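Side-chain contact in NikO protein (Streptomyces tendae, PDB 4FQD), which transfers enolpyruvyl groups in nikkomycin biosynthesis, probably with phosphoenolpyruvate as the donor: residues Ala27-Gly32 with Ala81-Thr86. The protein carries 4 engineered substitutions. Numbering follows the deposited sequence.
Sequences AVRTSG and ADETFT
The carboxylate of Glu83 approaches the Arg29 guanidinium obliquely, neither over a face nor at an edge. With Glu83 OE1 and Arg29 NH2 3.9 Å apart and the planes at 63°, the groups form a long salt bridge and make no paired, two-pronged match. A water fills in for the missing direct bond: it accepts from Arg29 NH2 at 3.2 Å and donates weakly to Glu83 OE1 at 3.5 Å. The other carboxylate oxygen, OE2, has Ser31 OG 4.1 Å away, too far for a hydrogen bond. Arg29 CG lies between the backbone N and the carbonyl carbon (chi1 58°) and the chain then bends at chi3 (-61°), whereas Glu83 runs nearly straight beyond CG from the opposite direction. Glu83 and Thr84 form a G1 beta bulge opposite Asp79, in the turn joining strands 75-79 and 84-88, with Glu83 at positive phi. Arg29 ends strand 27-29, which pairs with strand 283-286 in the other domain. The contact therefore bridges the two inverse-barrel domains, joining the chain that leaves strand 27-29 to this hairpin turn. With just 81 Å² buried in total and a shared water, the attraction is probably screened by solvent, consistent with a loose electrostatic tether.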
loop_
_atom_site.group_PDB
_atom_site.type_symbol
_atom_site.label_atom_id
_atom_site.label_comp_id
_atom_site.label_asym_id
_atom_site.label_seq_id
_atom_site.Cartn_x
_atom_site.Cartn_y
_atom_site.Cartn_z
ATOM N N ALA A 27 -28.284 19.187 8.589
ATOM C CA ALA A 27 -28.084 17.833 9.087
ATOM C C ALA A 27 -28.496 16.806 8.040
ATOM O O ALA A 27 -29.403 17.046 7.243
ATOM C CB ALA A 27 -28.861 17.621 10.376
ATOM N N VAL A 28 -27.819 15.663 8.045
ATOM C CA VAL A 28 -28.145 14.576 7.132
ATOM C C VAL A 28 -28.390 13.281 7.898
ATOM O O VAL A 28 -27.706 12.990 8.879
ATOM C CB VAL A 28 -27.027 14.347 6.091
ATOM C CG1 VAL A 28 -26.985 15.491 5.093
ATOM C CG2 VAL A 28 -25.682 14.182 6.779
ATOM N N ARG A 29 -29.377 12.511 7.454
ATOM C CA ARG A 29 -29.633 11.204 8.044
ATOM C C ARG A 29 -29.277 10.102 7.055
ATOM O O ARG A 29 -29.653 10.155 5.883
ATOM C CB ARG A 29 -31.089 11.077 8.509
ATOM C CG ARG A 29 -32.125 11.284 7.419
ATOM C CD ARG A 29 -33.535 11.093 7.954
ATOM N NE ARG A 29 -33.756 9.744 8.470
ATOM C CZ ARG A 29 -34.257 9.476 9.672
ATOM N NH1 ARG A 29 -34.593 10.464 10.489
ATOM N NH2 ARG A 29 -34.425 8.217 10.058
ATOM N N THR A 30 -28.536 9.110 7.533
ATOM C CA THR A 30 -28.085 8.020 6.681
ATOM C C THR A 30 -29.154 6.947 6.530
ATOM O O THR A 30 -30.065 6.840 7.351
ATOM C CB THR A 30 -26.807 7.368 7.239
ATOM O OG1 THR A 30 -27.055 6.888 8.566
ATOM C CG2 THR A 30 -25.665 8.372 7.273
ATOM N N SER A 31 -29.036 6.159 5.468
ATOM C CA SER A 31 -29.896 5.001 5.276
ATOM C C SER A 31 -29.113 3.738 5.611
ATOM O O SER A 31 -27.892 3.782 5.770
ATOM C CB SER A 31 -30.416 4.943 3.840
ATOM O OG SER A 31 -31.257 6.049 3.558
ATOM N N GLY A 32 -29.818 2.616 5.719
ATOM C CA GLY A 32 -29.192 1.354 6.070
ATOM C C GLY A 32 -28.215 0.859 5.024
ATOM O O GLY A 32 -28.279 1.258 3.861
ATOM N N ALA A 81 -42.516 4.970 5.085
ATOM C CA ALA A 81 -42.754 5.926 6.162
ATOM C C ALA A 81 -41.766 5.742 7.309
ATOM O O ALA A 81 -41.136 6.700 7.756
ATOM C CB ALA A 81 -44.183 5.814 6.666
ATOM N N ASP A 82 -41.634 4.509 7.789
ATOM C CA ASP A 82 -40.684 4.210 8.856
ATOM C C ASP A 82 -39.507 3.385 8.342
ATOM O O ASP A 82 -38.741 2.829 9.129
ATOM C CB ASP A 82 -41.374 3.506 10.028
ATOM C CG ASP A 82 -42.051 2.216 9.619
ATOM O OD1 ASP A 82 -42.406 2.089 8.430
ATOM O OD2 ASP A 82 -42.236 1.335 10.484
ATOM N N GLU A 83 -39.377 3.318 7.019
ATOM C CA GLU A 83 -38.265 2.629 6.363
ATOM C C GLU A 83 -38.096 1.194 6.851
ATOM O O GLU A 83 -37.010 0.792 7.265
ATOM C CB GLU A 83 -36.964 3.413 6.546
ATOM C CG GLU A 83 -37.050 4.853 6.073
ATOM C CD GLU A 83 -35.691 5.506 5.936
ATOM O OE1 GLU A 83 -35.125 5.935 6.965
ATOM O OE2 GLU A 83 -35.187 5.591 4.798
ATOM N N THR A 84 -39.180 0.429 6.797
ATOM C CA THR A 84 -39.176 -0.942 7.287
ATOM C C THR A 84 -39.499 -1.936 6.177
ATOM O O THR A 84 -40.523 -1.820 5.503
ATOM C CB THR A 84 -40.177 -1.125 8.441
ATOM O OG1 THR A 84 -39.819 -0.261 9.527
ATOM C CG2 THR A 84 -40.174 -2.564 8.924
ATOM N N PHE A 85 -38.616 -2.912 5.993
ATOM C CA PHE A 85 -38.800 -3.939 4.978
ATOM C C PHE A 85 -39.145 -5.265 5.643
ATOM O O PHE A 85 -38.339 -5.822 6.387
ATOM C CB PHE A 85 -37.524 -4.099 4.150
ATOM C CG PHE A 85 -37.727 -4.820 2.848
ATOM C CD1 PHE A 85 -38.984 -4.902 2.271
ATOM C CD2 PHE A 85 -36.659 -5.419 2.202
ATOM C CE1 PHE A 85 -39.172 -5.565 1.072
ATOM C CE2 PHE A 85 -36.839 -6.086 1.003
ATOM C CZ PHE A 85 -38.096 -6.158 0.437
ATOM N N THR A 86 -40.346 -5.766 5.374
ATOM C CA THR A 86 -40.778 -7.041 5.936
ATOM C C THR A 86 -40.925 -8.105 4.852
ATOM O O THR A 86 -41.730 -7.961 3.932
ATOM C CB THR A 86 -42.108 -6.904 6.697
ATOM O OG1 THR A 86 -41.952 -5.969 7.771
ATOM C CG2 THR A 86 -42.533 -8.250 7.264
HETATM O O HOH W 1 -33.101 5.277 9.700
#